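Local structure of aldose 1-epimerase (Escherichia coli, 3NRE) at residues W148-L154 against D249-P255; Q198-F204 against C232-S238. The protein probably interconverts the alpha and beta anomers of an aldose sugar, as a putative aldose 1-epimerase of the galactose mutarotase clan. All blocks are in the same frame, centred on the assembly; numbering follows the deposited sequence.

Interaction 1: residues W148-L154 against D249-P255; sequences WHPYFPL and DFFCLEP
The Y151 ring has the sulfur of C252 over one face, a cysteine sulfur-aromatic contact with SG 3.8 Å from the ring centroid. F250 CD1 lies at the edge of the Y151 ring. The two rings form an offset edge-to-face pair, with the Y151 edge toward the F250 face and the planes at 68°. E254 CG lies over one face of the H149 imidazole, 4.0 Å from its centroid, in a CH-pi contact. C252 SG approaches that ring obliquely, 3.5 Å from H149 CE1. F49 also stacks on H149. H149 CG is anti to the backbone N (chi1 -168°), which carries the ring in beside E254. With an alanine in place of H149, E254 CG would probably lose the ring it packs on, and F49 its stacking mate. The F152 and F251 rings pack on the other side of the strands. They are nearly parallel but slid apart, and F251 CE1 is 3.5 Å from F152 CB.

F152 and F251 form a hydrogen-bonded pair, F152 N to F251 O at 2.8 Å and F251 N to F152 O at 3.0 Å. L154 N bonds D249 O from above the carbonyl plane. The buried L253 O has no hydrogen-bond partner; P150 CG sits 3.3 Å from it.

H149 NE2 bonds a bound PEG, consistent with its face of the sheet lining a pocket in the mutarotase-like fold. R35 makes cation-pi contacts with Y151 and F250. Strand 142-153 pairs with strands 48-51 and 250-256 in one antiparallel sheet. F152 and L253 touch M224 of strand 220-227, in a second sheet.

Interaction 2: residues Q198-F204 against C232-S238; sequences QWVNNGF and CYFIFVS
V200 and V237, N202 and I235, and F204 and Y233 form three hydrogen-bonded pairs, each with two backbone bonds. The shortest is F204 N to Y233 O at 2.8 Å. The strands are almost exactly antiparallel, at 178°. Between these pairs, CA-H groups point at carbonyls, as from F236 CA to V200 O at 3.3 Å.

W199 and F236 make a T-shaped (edge-to-face) pair. F236 turns its edge to the face of the W199 six-membered ring, with the planes at 86° and F236 CE1 3.5 Å from W199 CH2. W199 CG is anti to the backbone N (chi1 178°), which brings the indole face to the edge of F236.

This pairing belongs to one antiparallel sheet of an all-beta chain, consistent with the beta-supersandwich fold of galactose mutarotases. Strand 166-170 pairs with 200-205 on the side away from 232-237.

Two CH-pi contacts join the strands. G203 CA sits over the centre of the F234 ring, 3.4 Å from its centroid. A CB on G203 would run into this ring. F204 CB lies over the centre of the Y233 ring; the rings themselves are near parallel but slid apart.

V200, I235 and F204 also pack on one face. V200 CG1 meets I235 CG2 at 3.7 Å, and F204 CE1 meets I235 CG1.

A water lies in hydrogen-bonding reach of N201 OD1 (2.7 Å) and I235 O (3.0 Å), though more acceptors surround it than it has protons. E170 takes hydrogen bonds from N201 ND2 and W199 NE1.

How the interactions relate
Interactions 1 and 2 are joined through adjacent strands of one sheet, and their centres are 10 Å apart. Strand 250-256 of interaction 1 pairs with strand 232-237 of interaction 2. E254 N lies 2.8 Å from F234 O, and C252 N lies 2.9 Å from F236 O, both probable hydrogen bonds. On one side L253 CG packs against I235 CD1 at 3.7 Å. On the other, E254 touches F234 and F236. H149 NE2 in interaction 1 and N201 OD1 in interaction 2 each hydrogen-bond to bound PEG, probably from the crystallisation liquor. This is consistent with both contacts bordering a pocket, possibly the sugar site.

Interaction 1: residues W148-L154 against D249-P255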
loop_
_atom_site.group_PDB
_atom_site.type_symbol
_atom_site.label_atom_id
_atom_site.label_comp_id
_atom_site.label_asym_id
_atom_site.label_seq_id
_atom_site.Cartn_x
_atom_site.Cartn_y
_atom_site.Cartn_z
ATOM N N TRP A 148 2.347 -0.702 0.500
ATOM C CA TRP A 148 1.271 -0.305 1.380
ATOM C C TRP A 148 0.186 0.372 0.608
ATOM O O TRP A 148 0.380 0.868 -0.515
ATOM C CB TRP A 148 1.777 0.672 2.460
ATOM C CG TRP A 148 2.673 0.101 3.493
ATOM C CD1 TRP A 148 2.334 -0.431 4.728
ATOM C CD2 TRP A 148 4.100 0.005 3.391
ATOM N NE1 TRP A 148 3.499 -0.861 5.386
ATOM C CE2 TRP A 148 4.577 -0.599 4.590
ATOM C CE3 TRP A 148 5.028 0.340 2.389
ATOM C CZ2 TRP A 148 5.933 -0.842 4.810
ATOM C CZ3 TRP A 148 6.362 0.077 2.591
ATOM C CH2 TRP A 148 6.807 -0.492 3.813
ATOM N N HIS A 149 -0.970 0.416 1.279
ATOM C CA HIS A 149 -2.189 0.946 0.717
ATOM C C HIS A 149 -2.818 1.957 1.657
ATOM O O HIS A 149 -3.821 1.664 2.322
ATOM C CB HIS A 149 -3.095 -0.237 0.385
ATOM C CG HIS A 149 -4.282 0.093 -0.447
ATOM N ND1 HIS A 149 -5.325 0.855 0.026
ATOM C CD2 HIS A 149 -4.662 -0.333 -1.675
ATOM C CE1 HIS A 149 -6.285 0.914 -0.887
ATOM N NE2 HIS A 149 -5.913 0.181 -1.920
ATOM N N PRO A 150 -2.213 3.152 1.765
ATOM C CA PRO A 150 -2.781 4.161 2.657
ATOM C C PRO A 150 -3.953 4.901 2.047
ATOM O O PRO A 150 -3.965 5.188 0.834
ATOM C CB PRO A 150 -1.588 5.087 2.938
ATOM C CG PRO A 150 -0.723 4.936 1.764
ATOM C CD PRO A 150 -0.911 3.582 1.223
ATOM N N TYR A 151 -4.895 5.252 2.911
ATOM C CA TYR A 151 -6.038 6.042 2.583
ATOM C C TYR A 151 -5.864 7.437 3.172
ATOM O O TYR A 151 -5.770 7.592 4.404
ATOM C CB TYR A 151 -7.293 5.448 3.199
ATOM C CG TYR A 151 -7.724 4.091 2.642
ATOM C CD1 TYR A 151 -7.143 2.906 3.113
ATOM C CD2 TYR A 151 -8.733 3.997 1.704
ATOM C CE1 TYR A 151 -7.570 1.656 2.613
ATOM C CE2 TYR A 151 -9.162 2.751 1.242
ATOM C CZ TYR A 151 -8.560 1.624 1.676
ATOM O OH TYR A 151 -8.988 0.385 1.217
ATOM N N PHE A 152 -5.826 8.455 2.312
ATOM C CA PHE A 152 -5.670 9.842 2.758
ATOM C C PHE A 152 -6.986 10.606 2.667
ATOM O O PHE A 152 -7.782 10.368 1.777
ATOM C CB PHE A 152 -4.689 10.559 1.848
ATOM C CG PHE A 152 -3.298 10.015 1.908
ATOM C CD1 PHE A 152 -2.435 10.440 2.905
ATOM C CD2 PHE A 152 -2.878 9.062 1.023
ATOM C CE1 PHE A 152 -1.153 9.923 3.009
ATOM C CE2 PHE A 152 -1.569 8.561 1.095
ATOM C CZ PHE A 152 -0.701 9.009 2.079
ATOM N N PRO A 153 -7.191 11.618 3.547
ATOM C CA PRO A 153 -8.358 12.463 3.468
ATOM C C PRO A 153 -8.341 13.184 2.128
ATOM O O PRO A 153 -7.282 13.528 1.632
ATOM C CB PRO A 153 -8.172 13.467 4.601
ATOM C CG PRO A 153 -6.999 12.920 5.404
ATOM C CD PRO A 153 -6.269 11.973 4.633
ATOM N N LEU A 154 -9.506 13.429 1.585
ATOM C CA LEU A 154 -9.592 14.216 0.344
ATOM C C LEU A 154 -10.475 15.411 0.501
ATOM O O LEU A 154 -11.612 15.287 0.944
ATOM C CB LEU A 154 -10.157 13.337 -0.786
ATOM C CG LEU A 154 -10.257 13.901 -2.195
ATOM C CD1 LEU A 154 -8.896 14.389 -2.700
ATOM C CD2 LEU A 154 -10.822 12.876 -3.210
ATOM N N ASP A 249 -14.270 11.768 -0.088
ATOM C CA ASP A 249 -13.733 12.149 1.212
ATOM C C ASP A 249 -12.377 11.485 1.471
ATOM O O ASP A 249 -11.738 11.782 2.484
ATOM C CB ASP A 249 -14.738 11.790 2.334
ATOM C CG ASP A 249 -15.298 10.379 2.189
ATOM O OD1 ASP A 249 -15.956 10.029 1.141
ATOM O OD2 ASP A 249 -15.091 9.595 3.149
ATOM N N PHE A 250 -11.966 10.552 0.596
ATOM C CA PHE A 250 -10.619 9.966 0.617
ATOM C C PHE A 250 -10.132 9.540 -0.744
ATOM O O PHE A 250 -10.873 9.421 -1.690
ATOM C CB PHE A 250 -10.500 8.733 1.547
ATOM C CG PHE A 250 -11.252 7.499 1.024
ATOM C CD1 PHE A 250 -10.666 6.640 0.092
ATOM C CD2 PHE A 250 -12.576 7.292 1.383
ATOM C CE1 PHE A 250 -11.406 5.505 -0.419
ATOM C CE2 PHE A 250 -13.281 6.155 0.878
ATOM C CZ PHE A 250 -12.680 5.326 -0.013
ATOM N N PHE A 251 -8.842 9.322 -0.806
ATOM C CA PHE A 251 -8.173 8.738 -1.989
ATOM C C PHE A 251 -6.999 7.942 -1.487
ATOM O O PHE A 251 -6.608 8.072 -0.353
ATOM C CB PHE A 251 -7.658 9.799 -2.977
ATOM C CG PHE A 251 -6.434 10.519 -2.507
ATOM C CD1 PHE A 251 -6.546 11.561 -1.578
ATOM C CD2 PHE A 251 -5.157 10.154 -2.969
ATOM C CE1 PHE A 251 -5.405 12.239 -1.119
ATOM C CE2 PHE A 251 -4.026 10.819 -2.527
ATOM C CZ PHE A 251 -4.151 11.875 -1.592
ATOM N N CYS A 252 -6.446 7.076 -2.338
ATOM C CA CYS A 252 -5.260 6.288 -1.989
ATOM C C CYS A 252 -4.126 6.604 -2.917
ATOM O O CYS A 252 -4.311 6.814 -4.114
ATOM C CB CYS A 252 -5.528 4.809 -2.077
ATOM S SG CYS A 252 -6.940 4.305 -1.116
ATOM N N LEU A 253 -2.924 6.651 -2.351
ATOM C CA LEU A 253 -1.681 6.721 -3.150
ATOM C C LEU A 253 -0.879 5.580 -2.588
ATOM O O LEU A 253 -0.441 5.639 -1.436
ATOM C CB LEU A 253 -0.942 8.058 -3.014
ATOM C CG LEU A 253 0.248 8.231 -3.956
ATOM C CD1 LEU A 253 0.584 9.731 -4.128
ATOM C CD2 LEU A 253 1.501 7.419 -3.509
ATOM N N GLU A 254 -0.698 4.530 -3.391
ATOM C CA GLU A 254 -0.209 3.204 -2.908
ATOM C C GLU A 254 1.196 2.909 -3.416
ATOM O O GLU A 254 1.354 2.560 -4.587
ATOM C CB GLU A 254 -1.107 2.081 -3.401
ATOM C CG GLU A 254 -2.607 2.334 -3.191
ATOM C CD GLU A 254 -3.501 1.441 -4.096
ATOM O OE1 GLU A 254 -3.155 0.252 -4.423
ATOM O OE2 GLU A 254 -4.553 2.023 -4.435
ATOM N N PRO A 255 2.216 3.013 -2.565
ATOM C CA PRO A 255 3.565 2.671 -3.029
ATOM C C PRO A 255 3.789 1.165 -3.145
ATOM O O PRO A 255 3.341 0.353 -2.303
ATOM C CB PRO A 255 4.466 3.258 -1.970
ATOM C CG PRO A 255 3.595 3.127 -0.708
ATOM C CD PRO A 255 2.232 3.452 -1.167
#

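Interaction 2: residues Q198-F204 against C232-S238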
loop_
_atom_site.group_PDB
_atom_site.type_symbol
_atom_site.label_atom_id
_atom_site.label_comp_id
_atom_site.label_asym_id
_atom_site.label_seq_id
_atom_site.Cartn_x
_atom_site.Cartn_y
_atom_site.Cartn_z
ATOM N N GLN A 198 -13.754 11.661 -10.085
ATOM C CA GLN A 198 -14.331 10.536 -10.803
ATOM C C GLN A 198 -13.458 9.325 -10.476
ATOM O O GLN A 198 -12.351 9.464 -9.947
ATOM C CB GLN A 198 -14.325 10.771 -12.318
ATOM C CG GLN A 198 -12.937 11.029 -12.893
ATOM C CD GLN A 198 -13.018 11.402 -14.359
ATOM O OE1 GLN A 198 -12.908 12.577 -14.713
ATOM N NE2 GLN A 198 -13.263 10.419 -15.212
ATOM N N TRP A 199 -13.970 8.151 -10.831
ATOM C CA TRP A 199 -13.273 6.893 -10.603
ATOM C C TRP A 199 -11.868 6.989 -11.157
ATOM O O TRP A 199 -11.687 7.358 -12.316
ATOM C CB TRP A 199 -13.988 5.759 -11.327
ATOM C CG TRP A 199 -13.331 4.423 -11.210
ATOM C CD1 TRP A 199 -12.490 3.837 -12.129
ATOM C CD2 TRP A 199 -13.470 3.494 -10.132
ATOM N NE1 TRP A 199 -12.071 2.623 -11.661
ATOM C CE2 TRP A 199 -12.671 2.369 -10.449
ATOM C CE3 TRP A 199 -14.174 3.504 -8.934
ATOM C CZ2 TRP A 199 -12.566 1.262 -9.597
ATOM C CZ3 TRP A 199 -14.071 2.414 -8.088
ATOM C CH2 TRP A 199 -13.279 1.303 -8.426
ATOM N N VAL A 200 -10.894 6.681 -10.329
ATOM C CA VAL A 200 -9.516 6.477 -10.767
ATOM C C VAL A 200 -8.986 5.161 -10.191
ATOM O O VAL A 200 -9.069 4.925 -9.008
ATOM C CB VAL A 200 -8.589 7.583 -10.262
ATOM C CG1 VAL A 200 -7.112 7.254 -10.607
ATOM C CG2 VAL A 200 -8.983 8.955 -10.802
ATOM N N ASN A 201 -8.426 4.293 -11.027
ATOM C CA ASN A 201 -7.775 3.068 -10.530
ATOM C C ASN A 201 -6.654 2.755 -11.483
ATOM O O ASN A 201 -6.824 1.972 -12.411
ATOM C CB ASN A 201 -8.768 1.912 -10.472
ATOM C CG ASN A 201 -8.107 0.565 -10.207
ATOM O OD1 ASN A 201 -7.207 0.463 -9.386
ATOM N ND2 ASN A 201 -8.587 -0.494 -10.900
ATOM N N ASN A 202 -5.505 3.360 -11.258
ATOM C CA ASN A 202 -4.412 3.317 -12.258
ATOM C C ASN A 202 -3.090 3.219 -11.583
ATOM O O ASN A 202 -2.835 3.926 -10.566
ATOM C CB ASN A 202 -4.414 4.546 -13.181
ATOM C CG ASN A 202 -5.652 4.640 -14.029
ATOM O OD1 ASN A 202 -6.705 5.154 -13.599
ATOM N ND2 ASN A 202 -5.569 4.099 -15.262
ATOM N N GLY A 203 -2.210 2.402 -12.176
ATOM C CA GLY A 203 -0.830 2.325 -11.767
ATOM C C GLY A 203 0.044 3.258 -12.637
ATOM O O GLY A 203 -0.291 3.527 -13.818
ATOM N N PHE A 204 1.120 3.761 -12.026
ATOM C CA PHE A 204 2.029 4.723 -12.634
ATOM C C PHE A 204 3.445 4.183 -12.513
ATOM O O PHE A 204 3.810 3.586 -11.501
ATOM C CB PHE A 204 1.906 6.104 -11.937
ATOM C CG PHE A 204 0.563 6.728 -12.140
ATOM C CD1 PHE A 204 -0.506 6.338 -11.356
ATOM C CD2 PHE A 204 0.356 7.632 -13.153
ATOM C CE1 PHE A 204 -1.765 6.848 -11.586
ATOM C CE2 PHE A 204 -0.896 8.159 -13.394
ATOM C CZ PHE A 204 -1.974 7.777 -12.583
ATOM N N CYS A 232 6.869 2.245 -8.645
ATOM C CA CYS A 232 5.484 2.365 -9.102
ATOM C C CYS A 232 4.584 2.786 -7.960
ATOM O O CYS A 232 4.863 2.476 -6.825
ATOM C CB CYS A 232 5.005 1.036 -9.662
ATOM S SG CYS A 232 5.940 0.463 -11.084
ATOM N N TYR A 233 3.512 3.498 -8.301
ATOM C CA TYR A 233 2.449 3.849 -7.340
ATOM C C TYR A 233 1.105 3.658 -8.042
ATOM O O TYR A 233 0.998 3.833 -9.257
ATOM C CB TYR A 233 2.618 5.282 -6.798
ATOM C CG TYR A 233 2.483 6.456 -7.770
ATOM C CD1 TYR A 233 1.249 7.056 -8.018
ATOM C CD2 TYR A 233 3.598 7.049 -8.384
ATOM C CE1 TYR A 233 1.138 8.155 -8.896
ATOM C CE2 TYR A 233 3.476 8.149 -9.222
ATOM C CZ TYR A 233 2.256 8.685 -9.486
ATOM O OH TYR A 233 2.124 9.773 -10.310
ATOM N N PHE A 234 0.075 3.290 -7.265
ATOM C CA PHE A 234 -1.307 3.316 -7.738
ATOM C C PHE A 234 -2.051 4.491 -7.105
ATOM O O PHE A 234 -1.785 4.893 -5.988
ATOM C CB PHE A 234 -2.058 1.980 -7.405
ATOM C CG PHE A 234 -2.108 0.970 -8.550
ATOM C CD1 PHE A 234 -0.970 0.231 -8.886
ATOM C CD2 PHE A 234 -3.261 0.753 -9.278
ATOM C CE1 PHE A 234 -0.995 -0.682 -9.932
ATOM C CE2 PHE A 234 -3.269 -0.165 -10.302
ATOM C CZ PHE A 234 -2.163 -0.884 -10.623
ATOM N N ILE A 235 -2.979 5.056 -7.839
ATOM C CA ILE A 235 -3.889 6.055 -7.323
ATOM C C ILE A 235 -5.270 5.416 -7.380
ATOM O O ILE A 235 -5.670 4.846 -8.424
ATOM C CB ILE A 235 -3.943 7.323 -8.178
ATOM C CG1 ILE A 235 -2.598 8.037 -8.205
ATOM C CG2 ILE A 235 -5.049 8.285 -7.697
ATOM C CD1 ILE A 235 -2.068 8.513 -6.816
ATOM N N PHE A 236 -6.002 5.553 -6.280
ATOM C CA PHE A 236 -7.394 5.189 -6.193
ATOM C C PHE A 236 -8.249 6.381 -5.770
ATOM O O PHE A 236 -7.966 7.019 -4.754
ATOM C CB PHE A 236 -7.573 4.011 -5.193
ATOM C CG PHE A 236 -8.976 3.553 -5.121
ATOM C CD1 PHE A 236 -9.592 3.091 -6.257
ATOM C CD2 PHE A 236 -9.695 3.622 -3.966
ATOM C CE1 PHE A 236 -10.898 2.698 -6.234
ATOM C CE2 PHE A 236 -11.039 3.232 -3.927
ATOM C CZ PHE A 236 -11.632 2.755 -5.055
ATOM N N VAL A 237 -9.286 6.673 -6.560
ATOM C CA VAL A 237 -10.397 7.569 -6.229
ATOM C C VAL A 237 -11.638 6.750 -6.545
ATOM O O VAL A 237 -11.765 6.181 -7.634
ATOM C CB VAL A 237 -10.431 8.849 -7.060
ATOM C CG1 VAL A 237 -11.608 9.745 -6.603
ATOM C CG2 VAL A 237 -9.109 9.577 -6.940
ATOM N N SER A 238 -12.553 6.688 -5.599
ATOM C CA SER A 238 -13.785 5.914 -5.797
ATOM C C SER A 238 -14.883 6.710 -6.540
ATOM O O SER A 238 -14.605 7.739 -7.141
ATOM C CB SER A 238 -14.213 5.356 -4.428
ATOM O OG SER A 238 -15.140 4.287 -4.530
HETATM O O HOH W 1 -6.076 2.001 -7.530
#